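Local coordinates for fimbrial subunit CupB6 (Pseudomonas aeruginosa, PDB 5CYL), which forms the adhesive tip of a chaperone-usher pilus and so probably mediates bacterial attachment in biofilm formation, at residues F12-G17 and V41-N46; G33-A38 and E126-V131; R239-S244 and L316-I321. One frame throughout, in Å; residues are numbered along the deposited sequence.

Interaction 1. Residues F12-G17 and V41-N46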
ATOM      1  N   PHE A  12      28.318  -6.607  17.382  1.00 58.28           N
ATOM      2  CA  PHE A  12      27.837  -5.774  16.284  1.00 51.44           C
ATOM      3  C   PHE A  12      27.093  -4.613  16.883  1.00 55.11           C
ATOM      4  O   PHE A  12      26.289  -4.841  17.779  1.00 65.83           O
ATOM      5  CB  PHE A  12      26.893  -6.579  15.437  1.00 46.24           C
ATOM      6  CG  PHE A  12      27.555  -7.425  14.403  1.00 43.14           C
ATOM      7  CD1 PHE A  12      28.018  -6.851  13.224  1.00 42.92           C
ATOM      8  CD2 PHE A  12      27.600  -8.812  14.541  1.00 42.94           C
ATOM      9  CE1 PHE A  12      28.598  -7.647  12.230  1.00 44.77           C
ATOM     10  CE2 PHE A  12      28.161  -9.617  13.558  1.00 45.26           C
ATOM     11  CZ  PHE A  12      28.661  -9.033  12.393  1.00 46.85           C
ATOM     12  N   ASP A  13      27.336  -3.384  16.435  1.00 57.38           N
ATOM     13  CA  ASP A  13      26.621  -2.231  17.009  1.00 63.32           C
ATOM     14  C   ASP A  13      26.157  -1.245  15.970  1.00 64.19           C
ATOM     15  O   ASP A  13      26.801  -1.072  14.951  1.00 64.58           O
ATOM     16  CB  ASP A  13      27.482  -1.520  18.048  1.00 73.31           C
ATOM     17  CG  ASP A  13      27.751  -2.382  19.293  1.00 86.15           C
ATOM     18  OD1 ASP A  13      26.818  -2.699  20.054  1.00 89.67           O
ATOM     19  OD2 ASP A  13      28.923  -2.721  19.532  1.00 94.29           O
ATOM     20  N   ASN A  14      25.039  -0.586  16.255  1.00 68.73           N
ATOM     21  CA  ASN A  14      24.366   0.314  15.297  1.00 73.23           C
ATOM     22  C   ASN A  14      25.159   1.561  14.985  1.00 74.92           C
ATOM     23  O   ASN A  14      25.769   2.137  15.883  1.00 77.05           O
ATOM     24  CB  ASN A  14      23.011   0.748  15.843  1.00 76.23           C
ATOM     25  CG  ASN A  14      21.984  -0.380  15.871  1.00 79.86           C
ATOM     26  OD1 ASN A  14      22.125  -1.413  15.207  1.00 78.00           O
ATOM     27  ND2 ASN A  14      20.915  -0.166  16.620  1.00 79.12           N
ATOM     28  N   GLY A  15      25.147   1.952  13.713  1.00 73.58           N
ATOM     29  CA  GLY A  15      25.799   3.187  13.275  1.00 73.50           C
ATOM     30  C   GLY A  15      24.771   4.300  13.219  1.00 73.99           C
ATOM     31  O   GLY A  15      23.757   4.231  13.915  1.00 72.13           O
ATOM     32  N   LYS A  16      25.050   5.328  12.412  1.00 74.73           N
ATOM     33  CA  LYS A  16      24.050   6.362  12.086  1.00 73.79           C
ATOM     34  C   LYS A  16      23.022   5.669  11.178  1.00 75.62           C
ATOM     35  O   LYS A  16      23.405   5.040  10.197  1.00 79.19           O
ATOM     36  CB  LYS A  16      24.692   7.589  11.403  1.00 67.32           C
ATOM     37  N   GLY A  17      21.736   5.742  11.539  1.00 74.09           N
ATOM     38  CA  GLY A  17      20.640   5.078  10.794  1.00 69.70           C
ATOM     39  C   GLY A  17      20.013   5.947   9.701  1.00 68.86           C
ATOM     40  O   GLY A  17      19.583   7.060   9.955  1.00 68.57           O
ATOM     41  N   VAL A  41      22.554   0.197   5.183  1.00 48.25           N
ATOM     42  CA  VAL A  41      22.801   0.050   6.623  1.00 53.72           C
ATOM     43  C   VAL A  41      24.278  -0.207   6.927  1.00 58.76           C
ATOM     44  O   VAL A  41      24.922  -1.087   6.317  1.00 64.01           O
ATOM     45  CB  VAL A  41      21.974  -1.087   7.238  1.00 54.85           C
ATOM     46  CG1 VAL A  41      22.311  -1.245   8.716  1.00 57.45           C
ATOM     47  CG2 VAL A  41      20.485  -0.817   7.058  1.00 57.47           C
ATOM     48  N   SER A  42      24.807   0.534   7.893  1.00 57.55           N
ATOM     49  CA  SER A  42      26.186   0.315   8.330  1.00 61.86           C
ATOM     50  C   SER A  42      26.260  -0.077   9.799  1.00 58.80           C
ATOM     51  O   SER A  42      25.752   0.627  10.653  1.00 60.95           O
ATOM     52  CB  SER A  42      27.039   1.556   8.071  1.00 63.71           C
ATOM     53  OG  SER A  42      28.390   1.168   7.889  1.00 74.32           O
ATOM     54  N   LEU A  43      26.877  -1.217  10.078  1.00 55.74           N
ATOM     55  CA  LEU A  43      27.074  -1.692  11.463  1.00 54.32           C
ATOM     56  C   LEU A  43      28.544  -1.569  11.895  1.00 57.62           C
ATOM     57  O   LEU A  43      29.437  -1.787  11.080  1.00 58.15           O
ATOM     58  CB  LEU A  43      26.638  -3.147  11.585  1.00 50.08           C
ATOM     59  CG  LEU A  43      25.154  -3.436  11.376  1.00 48.75           C
ATOM     60  CD1 LEU A  43      24.872  -4.894  11.699  1.00 45.01           C
ATOM     61  CD2 LEU A  43      24.280  -2.468  12.188  1.00 47.01           C
ATOM     62  N   PHE A  44      28.799  -1.200  13.144  1.00 55.90           N
ATOM     63  CA  PHE A  44      30.159  -1.282  13.688  1.00 52.94           C
ATOM     64  C   PHE A  44      30.455  -2.701  14.163  1.00 52.13           C
ATOM     65  O   PHE A  44      29.684  -3.292  14.957  1.00 53.14           O
ATOM     66  CB  PHE A  44      30.316  -0.325  14.848  1.00 52.56           C
ATOM     67  CG  PHE A  44      30.399   1.108  14.449  1.00 55.14           C
ATOM     68  CD1 PHE A  44      31.398   1.549  13.593  1.00 56.22           C
ATOM     69  CD2 PHE A  44      29.515   2.045  14.986  1.00 57.28           C
ATOM     70  CE1 PHE A  44      31.492   2.898  13.265  1.00 58.22           C
ATOM     71  CE2 PHE A  44      29.595   3.396  14.653  1.00 58.45           C
ATOM     72  CZ  PHE A  44      30.585   3.820  13.781  1.00 58.28           C
ATOM     73  N   LEU A  45      31.560  -3.248  13.692  1.00 48.57           N
ATOM     74  CA  LEU A  45      32.027  -4.518  14.221  1.00 48.78           C
ATOM     75  C   LEU A  45      33.212  -4.314  15.200  1.00 50.04           C
ATOM     76  O   LEU A  45      34.261  -3.835  14.825  1.00 52.17           O
ATOM     77  CB  LEU A  45      32.358  -5.475  13.090  1.00 46.73           C
ATOM     78  CG  LEU A  45      32.717  -6.920  13.459  1.00 48.90           C
ATOM     79  CD1 LEU A  45      31.847  -7.527  14.559  1.00 50.33           C
ATOM     80  CD2 LEU A  45      32.669  -7.785  12.197  1.00 46.39           C
ATOM     81  N   ASN A  46      33.013  -4.676  16.461  1.00 51.93           N
ATOM     82  CA  ASN A  46      34.029  -4.494  17.494  1.00 53.24           C
ATOM     83  C   ASN A  46      34.531  -5.805  18.064  1.00 58.50           C
ATOM     84  O   ASN A  46      33.774  -6.755  18.308  1.00 61.15           O
ATOM     85  CB  ASN A  46      33.492  -3.570  18.572  1.00 52.97           C
ATOM     86  CG  ASN A  46      33.049  -2.244  18.001  1.00 55.37           C
ATOM     87  OD1 ASN A  46      33.672  -1.741  17.094  1.00 58.12           O
ATOM     88  ND2 ASN A  46      31.944  -1.696  18.506  1.00 56.03           N
TER
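Leu45 lays its CD1 methyl squarely over one face of the Phe12 ring, 4.0 Å from the ring centroid and 9° off the normal, a CH-pi contact. Leu45 reaches that face because its CG is anti to the backbone N (chi1 -173°). Leu43 meets the same ring from another quarter, its CD1 4.0 Å from Phe12 CD1. Between the non-hydrogen-bonded pairs Phe12-Leu45 and Asn14-Leu43 comes the hydrogen-bonded pair Asp13-Phe44, with Asp13 N to Phe44 O at 2.8 Å and Phe44 N to Asp13 O at 2.7 Å. This is antiparallel pairing of strands 6-22 and 35-50 in the N-terminal, all-beta part of the adhesin. Gly15 N makes a weak bond of 3.4 Å to Ser42 O, while Gly15 CA lies 4.0 Å from Phe44 CE2. Asp13 and Phe44 side chains leave by the face remote from Phe12 and Leu45. At the far end Asn46 ND2 gives Asp13 OD2 a weak bond, their planes 32° apart; Asn46 OD1 is bound by Ser118. Tyr186 meets the Phe12 ring with nearly parallel planes, and Leu154 and Ala156 of strand 151-160 pack on the apolar cluster.

Interaction 2. Residues G33-A38 and E126-V131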
ATOM      1  N   GLY A  33       8.795  -7.775  -9.202  1.00 41.72           N
ATOM      2  CA  GLY A  33      10.240  -7.827  -9.027  1.00 35.21           C
ATOM      3  C   GLY A  33      10.831  -6.464  -8.831  1.00 35.30           C
ATOM      4  O   GLY A  33      12.032  -6.346  -8.642  1.00 40.00           O
ATOM      5  N   THR A  34      10.012  -5.431  -8.883  1.00 32.70           N
ATOM      6  CA  THR A  34      10.531  -4.065  -8.761  1.00 34.46           C
ATOM      7  C   THR A  34      10.897  -3.745  -7.315  1.00 33.45           C
ATOM      8  O   THR A  34      10.238  -4.191  -6.397  1.00 38.15           O
ATOM      9  CB  THR A  34       9.524  -3.022  -9.327  1.00 35.38           C
ATOM     10  OG1 THR A  34       9.381  -3.215 -10.731  1.00 38.82           O
ATOM     11  CG2 THR A  34       9.985  -1.625  -9.083  1.00 32.81           C
ATOM     12  N   VAL A  35      11.913  -2.920  -7.135  1.00 32.09           N
ATOM     13  CA  VAL A  35      12.335  -2.531  -5.814  1.00 34.22           C
ATOM     14  C   VAL A  35      11.652  -1.247  -5.412  1.00 35.33           C
ATOM     15  O   VAL A  35      11.994  -0.200  -5.902  1.00 36.83           O
ATOM     16  CB  VAL A  35      13.890  -2.345  -5.729  1.00 32.33           C
ATOM     17  CG1 VAL A  35      14.290  -1.796  -4.355  1.00 30.63           C
ATOM     18  CG2 VAL A  35      14.617  -3.665  -5.973  1.00 30.86           C
ATOM     19  N   LEU A  36      10.699  -1.343  -4.510  1.00 36.26           N
ATOM     20  CA  LEU A  36       9.977  -0.162  -4.024  1.00 40.97           C
ATOM     21  C   LEU A  36      10.804   0.749  -3.120  1.00 41.31           C
ATOM     22  O   LEU A  36      10.787   1.985  -3.237  1.00 43.14           O
ATOM     23  CB  LEU A  36       8.690  -0.575  -3.310  1.00 40.43           C
ATOM     24  CG  LEU A  36       7.930  -1.681  -4.059  1.00 40.36           C
ATOM     25  CD1 LEU A  36       6.696  -2.092  -3.301  1.00 40.94           C
ATOM     26  CD2 LEU A  36       7.551  -1.216  -5.464  1.00 41.40           C
ATOM     27  N   PHE A  37      11.494   0.151  -2.172  1.00 44.71           N
ATOM     28  CA  PHE A  37      12.289   0.915  -1.192  1.00 44.91           C
ATOM     29  C   PHE A  37      13.608   0.244  -0.920  1.00 46.58           C
ATOM     30  O   PHE A  37      13.703  -0.973  -0.918  1.00 47.87           O
ATOM     31  CB  PHE A  37      11.561   1.054   0.138  1.00 43.23           C
ATOM     32  CG  PHE A  37      10.204   1.657   0.028  1.00 47.53           C
ATOM     33  CD1 PHE A  37      10.014   3.019  -0.274  1.00 47.42           C
ATOM     34  CD2 PHE A  37       9.092   0.854   0.264  1.00 46.65           C
ATOM     35  CE1 PHE A  37       8.730   3.530  -0.341  1.00 45.37           C
ATOM     36  CE2 PHE A  37       7.806   1.382   0.253  1.00 41.87           C
ATOM     37  CZ  PHE A  37       7.628   2.715  -0.045  1.00 43.00           C
ATOM     38  N   ALA A  38      14.612   1.063  -0.636  1.00 47.07           N
ATOM     39  CA  ALA A  38      15.929   0.530  -0.306  1.00 43.85           C
ATOM     40  C   ALA A  38      16.575   1.357   0.757  1.00 42.81           C
ATOM     41  O   ALA A  38      16.371   2.550   0.818  1.00 42.48           O
ATOM     42  CB  ALA A  38      16.793   0.455  -1.547  1.00 47.85           C
ATOM     43  N   GLU A 126      16.448  -3.911   0.958  1.00 42.44           N
ATOM     44  CA  GLU A 126      15.513  -3.722  -0.165  1.00 41.70           C
ATOM     45  C   GLU A 126      14.126  -4.329   0.059  1.00 40.24           C
ATOM     46  O   GLU A 126      14.008  -5.485   0.454  1.00 38.13           O
ATOM     47  CB  GLU A 126      16.091  -4.298  -1.452  1.00 46.09           C
ATOM     48  CG  GLU A 126      17.234  -3.510  -2.088  1.00 52.18           C
ATOM     49  CD  GLU A 126      17.782  -4.178  -3.348  1.00 58.66           C
ATOM     50  OE1 GLU A 126      17.863  -5.449  -3.384  1.00 54.85           O
ATOM     51  OE2 GLU A 126      18.160  -3.425  -4.277  1.00 63.61           O
ATOM     52  N   LEU A 127      13.095  -3.532  -0.213  1.00 38.77           N
ATOM     53  CA  LEU A 127      11.689  -4.001  -0.218  1.00 33.88           C
ATOM     54  C   LEU A 127      11.215  -4.159  -1.656  1.00 32.47           C
ATOM     55  O   LEU A 127      11.252  -3.206  -2.452  1.00 31.55           O
ATOM     56  CB  LEU A 127      10.791  -3.057   0.570  1.00 32.06           C
ATOM     57  CG  LEU A 127      11.067  -3.213   2.069  1.00 31.33           C
ATOM     58  CD1 LEU A 127      10.320  -2.155   2.886  1.00 28.50           C
ATOM     59  CD2 LEU A 127      10.780  -4.642   2.587  1.00 29.92           C
ATOM     60  N   VAL A 128      10.797  -5.380  -1.989  1.00 30.43           N
ATOM     61  CA  VAL A 128      10.529  -5.778  -3.394  1.00 31.84           C
ATOM     62  C   VAL A 128       9.074  -6.166  -3.623  1.00 35.30           C
ATOM     63  O   VAL A 128       8.471  -6.847  -2.771  1.00 38.99           O
ATOM     64  CB  VAL A 128      11.376  -6.993  -3.800  1.00 30.05           C
ATOM     65  CG1 VAL A 128      11.338  -7.209  -5.286  1.00 29.15           C
ATOM     66  CG2 VAL A 128      12.813  -6.789  -3.370  1.00 30.36           C
ATOM     67  N   LEU A 129       8.506  -5.791  -4.762  1.00 33.77           N
ATOM     68  CA  LEU A 129       7.140  -6.179  -5.071  1.00 34.03           C
ATOM     69  C   LEU A 129       7.116  -7.567  -5.705  1.00 35.50           C
ATOM     70  O   LEU A 129       7.610  -7.764  -6.809  1.00 36.22           O
ATOM     71  CB  LEU A 129       6.495  -5.143  -5.995  1.00 35.04           C
ATOM     72  CG  LEU A 129       5.137  -5.513  -6.614  1.00 35.83           C
ATOM     73  CD1 LEU A 129       4.037  -5.425  -5.590  1.00 39.11           C
ATOM     74  CD2 LEU A 129       4.840  -4.604  -7.793  1.00 36.10           C
ATOM     75  N   THR A 130       6.530  -8.519  -4.992  1.00 34.49           N
ATOM     76  CA  THR A 130       6.425  -9.907  -5.472  1.00 36.91           C
ATOM     77  C   THR A 130       5.102 -10.234  -6.185  1.00 38.84           C
ATOM     78  O   THR A 130       4.916 -11.342  -6.684  1.00 41.27           O
ATOM     79  CB  THR A 130       6.644 -10.911  -4.326  1.00 40.04           C
ATOM     80  OG1 THR A 130       5.756 -10.601  -3.233  1.00 44.38           O
ATOM     81  CG2 THR A 130       8.077 -10.844  -3.826  1.00 39.30           C
ATOM     82  N   VAL A 131       4.202  -9.261  -6.240  1.00 39.05           N
ATOM     83  CA  VAL A 131       2.890  -9.443  -6.886  1.00 37.13           C
ATOM     84  C   VAL A 131       2.491  -8.191  -7.669  1.00 39.69           C
ATOM     85  O   VAL A 131       3.064  -7.147  -7.475  1.00 40.90           O
ATOM     86  CB  VAL A 131       1.782  -9.785  -5.862  1.00 35.08           C
ATOM     87  CG1 VAL A 131       2.145 -11.035  -5.083  1.00 31.33           C
ATOM     88  CG2 VAL A 131       1.526  -8.606  -4.922  1.00 30.47           C
TER
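The Phe37 ring meets Leu127 obliquely, CD2 of the ring lying 4.2 Å from Leu127 CD1, while Trp20 and Val22 of strand 6-22 also touch it. On the opposite face of the sheet the Glu126 side chain crosses that of Val35 at about a right angle, its carboxylate OE2 3.9 Å from Val35 CG2. Its CG, anti to the carbonyl carbon (chi1 -73°), rests against Ala38 CB, and its OE1 forms a salt bridge with Arg86, which would hold the carboxylate beside the valine. The backbone between the two faces carries a classic beta bulge: Leu36 and Phe37 both face Leu127, whose carbonyl O takes a weak bond from each, Leu36 N at 2.8 Å and Phe37 N at 3.4 Å. Leu127 N returns a nearly straight bond to Phe37 O (2.7 Å, 174°). On the other side of the bulge Leu129 N binds Thr34 O at 2.9 Å, and Gly33 N closes the pairing on Leu129 O at 2.7 Å. Leu36, at the bulge, puts CD1 4.1 Å from Leu129 CB. Strand 118-129 lies between strand 35-50 and strand 83-90, whose Tyr85 touches Leu127 and whose Arg86 touches Val35 and Val128.

Interaction 3. Residues R239-S244 and L316-I321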
ATOM      1  N   ARG A 239     -29.648  14.397 -18.256  1.00 40.60           N
ATOM      2  CA  ARG A 239     -28.663  15.438 -18.031  1.00 39.23           C
ATOM      3  C   ARG A 239     -27.415  14.747 -17.531  1.00 38.58           C
ATOM      4  O   ARG A 239     -27.460  13.951 -16.615  1.00 45.26           O
ATOM      5  CB  ARG A 239     -29.175  16.452 -17.010  1.00 43.53           C
ATOM      6  CG  ARG A 239     -30.439  17.179 -17.436  1.00 54.56           C
ATOM      7  CD  ARG A 239     -30.157  18.127 -18.588  1.00 62.49           C
ATOM      8  NE  ARG A 239     -31.363  18.751 -19.128  1.00 66.42           N
ATOM      9  CZ  ARG A 239     -31.907  18.432 -20.302  1.00 69.28           C
ATOM     10  NH1 ARG A 239     -31.348  17.502 -21.070  1.00 78.01           N
ATOM     11  NH2 ARG A 239     -33.005  19.060 -20.724  1.00 63.62           N
ATOM     12  N   SER A 240     -26.268  15.052 -18.127  1.00 37.81           N
ATOM     13  CA  SER A 240     -24.979  14.428 -17.733  1.00 36.20           C
ATOM     14  C   SER A 240     -24.116  15.229 -16.782  1.00 36.11           C
ATOM     15  O   SER A 240     -23.930  16.410 -16.955  1.00 43.26           O
ATOM     16  CB  SER A 240     -24.161  14.085 -18.957  1.00 36.79           C
ATOM     17  OG  SER A 240     -24.638  12.856 -19.494  1.00 48.50           O
ATOM     18  N   PHE A 241     -23.622  14.552 -15.756  1.00 32.68           N
ATOM     19  CA  PHE A 241     -22.700  15.135 -14.784  1.00 31.13           C
ATOM     20  C   PHE A 241     -21.702  14.109 -14.294  1.00 32.04           C
ATOM     21  O   PHE A 241     -21.911  12.923 -14.436  1.00 34.59           O
ATOM     22  CB  PHE A 241     -23.449  15.803 -13.631  1.00 30.26           C
ATOM     23  CG  PHE A 241     -24.268  14.876 -12.805  1.00 31.72           C
ATOM     24  CD1 PHE A 241     -25.395  14.270 -13.319  1.00 32.56           C
ATOM     25  CD2 PHE A 241     -23.923  14.641 -11.483  1.00 32.79           C
ATOM     26  CE1 PHE A 241     -26.155  13.414 -12.525  1.00 34.47           C
ATOM     27  CE2 PHE A 241     -24.675  13.803 -10.671  1.00 30.80           C
ATOM     28  CZ  PHE A 241     -25.796  13.188 -11.194  1.00 32.50           C
ATOM     29  N   ASP A 242     -20.603  14.573 -13.724  1.00 35.44           N
ATOM     30  CA  ASP A 242     -19.559  13.700 -13.200  1.00 36.30           C
ATOM     31  C   ASP A 242     -19.234  14.067 -11.765  1.00 34.56           C
ATOM     32  O   ASP A 242     -19.122  15.246 -11.435  1.00 40.01           O
ATOM     33  CB  ASP A 242     -18.320  13.848 -14.069  1.00 39.78           C
ATOM     34  CG  ASP A 242     -17.362  12.731 -13.893  1.00 47.73           C
ATOM     35  OD1 ASP A 242     -16.666  12.671 -12.908  1.00 56.99           O
ATOM     36  OD2 ASP A 242     -17.251  11.898 -14.754  1.00 58.61           O
ATOM     37  N   ILE A 243     -19.072  13.064 -10.914  1.00 31.30           N
ATOM     38  CA  ILE A 243     -18.591  13.294  -9.546  1.00 32.02           C
ATOM     39  C   ILE A 243     -17.156  12.821  -9.566  1.00 34.25           C
ATOM     40  O   ILE A 243     -16.892  11.670  -9.878  1.00 33.07           O
ATOM     41  CB  ILE A 243     -19.399  12.553  -8.484  1.00 30.06           C
ATOM     42  CG1 ILE A 243     -20.842  13.069  -8.460  1.00 29.85           C
ATOM     43  CG2 ILE A 243     -18.749  12.704  -7.112  1.00 28.24           C
ATOM     44  CD1 ILE A 243     -21.696  12.364  -7.448  1.00 29.73           C
ATOM     45  N   SER A 244     -16.228  13.720  -9.277  1.00 37.40           N
ATOM     46  CA  SER A 244     -14.816  13.395  -9.378  1.00 42.68           C
ATOM     47  C   SER A 244     -13.942  13.715  -8.145  1.00 44.63           C
ATOM     48  O   SER A 244     -14.251  14.573  -7.341  1.00 47.66           O
ATOM     49  CB  SER A 244     -14.268  14.072 -10.614  1.00 43.80           C
ATOM     50  OG  SER A 244     -12.904  13.758 -10.762  1.00 62.58           O
ATOM     51  N   LEU A 316     -22.226  10.102 -14.536  1.00 32.01           N
ATOM     52  CA  LEU A 316     -23.637  10.008 -14.193  1.00 30.13           C
ATOM     53  C   LEU A 316     -24.537  10.788 -15.144  1.00 31.82           C
ATOM     54  O   LEU A 316     -24.124  11.780 -15.732  1.00 36.64           O
ATOM     55  CB  LEU A 316     -23.872  10.494 -12.763  1.00 28.43           C
ATOM     56  CG  LEU A 316     -23.220   9.722 -11.622  1.00 28.44           C
ATOM     57  CD1 LEU A 316     -23.230  10.527 -10.334  1.00 27.65           C
ATOM     58  CD2 LEU A 316     -23.907   8.393 -11.380  1.00 27.35           C
ATOM     59  N   SER A 317     -25.772  10.326 -15.277  1.00 31.52           N
ATOM     60  CA  SER A 317     -26.812  11.049 -16.002  1.00 32.67           C
ATOM     61  C   SER A 317     -28.102  10.998 -15.193  1.00 32.88           C
ATOM     62  O   SER A 317     -28.381  10.021 -14.512  1.00 39.01           O
ATOM     63  CB  SER A 317     -27.015  10.476 -17.409  1.00 31.97           C
ATOM     64  OG  SER A 317     -27.802   9.311 -17.363  1.00 33.74           O
ATOM     65  N   ALA A 318     -28.890  12.052 -15.264  1.00 30.76           N
ATOM     66  CA  ALA A 318     -30.117  12.148 -14.471  1.00 30.43           C
ATOM     67  C   ALA A 318     -31.328  12.605 -15.289  1.00 30.47           C
ATOM     68  O   ALA A 318     -31.182  13.334 -16.265  1.00 31.18           O
ATOM     69  CB  ALA A 318     -29.901  13.069 -13.288  1.00 28.50           C
ATOM     70  N   ALA A 319     -32.503  12.145 -14.882  1.00 28.01           N
ATOM     71  CA  ALA A 319     -33.748  12.534 -15.538  1.00 26.58           C
ATOM     72  C   ALA A 319     -34.916  12.394 -14.593  1.00 28.51           C
ATOM     73  O   ALA A 319     -34.824  11.732 -13.552  1.00 31.33           O
ATOM     74  CB  ALA A 319     -33.994  11.735 -16.802  1.00 23.77           C
ATOM     75  N   TYR A 320     -36.000  13.080 -14.926  1.00 29.38           N
ATOM     76  CA  TYR A 320     -37.280  12.880 -14.244  1.00 29.65           C
ATOM     77  C   TYR A 320     -37.915  11.553 -14.670  1.00 30.72           C
ATOM     78  O   TYR A 320     -37.825  11.149 -15.833  1.00 30.75           O
ATOM     79  CB  TYR A 320     -38.210  14.031 -14.578  1.00 29.79           C
ATOM     80  CG  TYR A 320     -37.847  15.275 -13.826  1.00 29.95           C
ATOM     81  CD1 TYR A 320     -37.890  15.291 -12.426  1.00 29.93           C
ATOM     82  CD2 TYR A 320     -37.467  16.425 -14.487  1.00 28.63           C
ATOM     83  CE1 TYR A 320     -37.561  16.424 -11.706  1.00 31.55           C
ATOM     84  CE2 TYR A 320     -37.111  17.572 -13.782  1.00 30.31           C
ATOM     85  CZ  TYR A 320     -37.155  17.569 -12.401  1.00 32.78           C
ATOM     86  OH  TYR A 320     -36.858  18.721 -11.675  1.00 36.13           O
ATOM     87  N   ILE A 321     -38.559  10.879 -13.736  1.00 29.91           N
ATOM     88  CA  ILE A 321     -39.309   9.667 -14.076  1.00 29.03           C
ATOM     89  C   ILE A 321     -40.721   9.799 -13.564  1.00 30.47           C
ATOM     90  O   ILE A 321     -40.943  10.353 -12.477  1.00 31.72           O
ATOM     91  CB  ILE A 321     -38.653   8.408 -13.495  1.00 27.15           C
ATOM     92  CG1 ILE A 321     -39.218   7.153 -14.165  1.00 26.20           C
ATOM     93  CG2 ILE A 321     -38.800   8.388 -11.979  1.00 25.42           C
ATOM     94  CD1 ILE A 321     -38.609   5.852 -13.694  1.00 25.81           C
TER
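Phe241 holds its CG between the backbone N and the carbonyl carbon (chi1 63°), a crowded position that swings the ring across to the partner strand and over Leu316. Leu316, with CG anti to its carbonyl carbon (chi1 -63°), sets its CB beneath one face of that ring, 3.8 Å from the centroid and displaced toward the rim: a CH-pi contact. The two strands, 239-245 and 311-322, are antiparallel neighbours in the immunoglobulin-like pilin fold expected of the fimbrial family, and twist against each other, the directions of segments 239-244 and 316-321 being 142° apart. Beyond the CB, Leu316 CD1 reaches 3.6 Å from Phe241 CE2 and 3.7 Å from Ile243 CD1, so one methyl bridges two side chains of the facing strand. Ala318 CB adds a further contact with Phe241 CE1 at 3.8 Å. Two hydrogen-bonded pairs fix the register: Arg239 with Ala318 and Phe241 with Leu316, each joined by a reciprocal pair of backbone bonds. Ser240 and Ser317 sit between them on the other face of the sheet, where Ser317 OG has a weak bond to Glu238. Other strands pack on the apolar face: Val287 of strand 283-289 touches both Phe241 and Leu316, Val354 of strand 352-361 touches Phe241 and Ile243, and Val219 of strand 215-225 also meets Phe241. Arg239 leads its guanidinium away from the partner strand, while its backbone carbonyl O lies in plane at the edge of the Phe241 ring.

Interactions 1 and 2 belong to one antiparallel sheet and share strand 35-50, which pairs with strand 6-22 in the first and with strand 118-129 in the second. Their centres are about 24 Å apart, and their segments alternate along the chain: 12-17, 33-38, 41-46, then 126-131. Interaction 3 comes later in sequence, in the separate mixed sheet of the fimbrial-family region. Its centre lies about 61 Å from that of interaction 1, on the opposite side of the chain's centre, and about 42 Å from that of interaction 2. The layout fits an elongated two-domain tip adhesin, probably an N-terminal adhesive domain followed by a pilin domain.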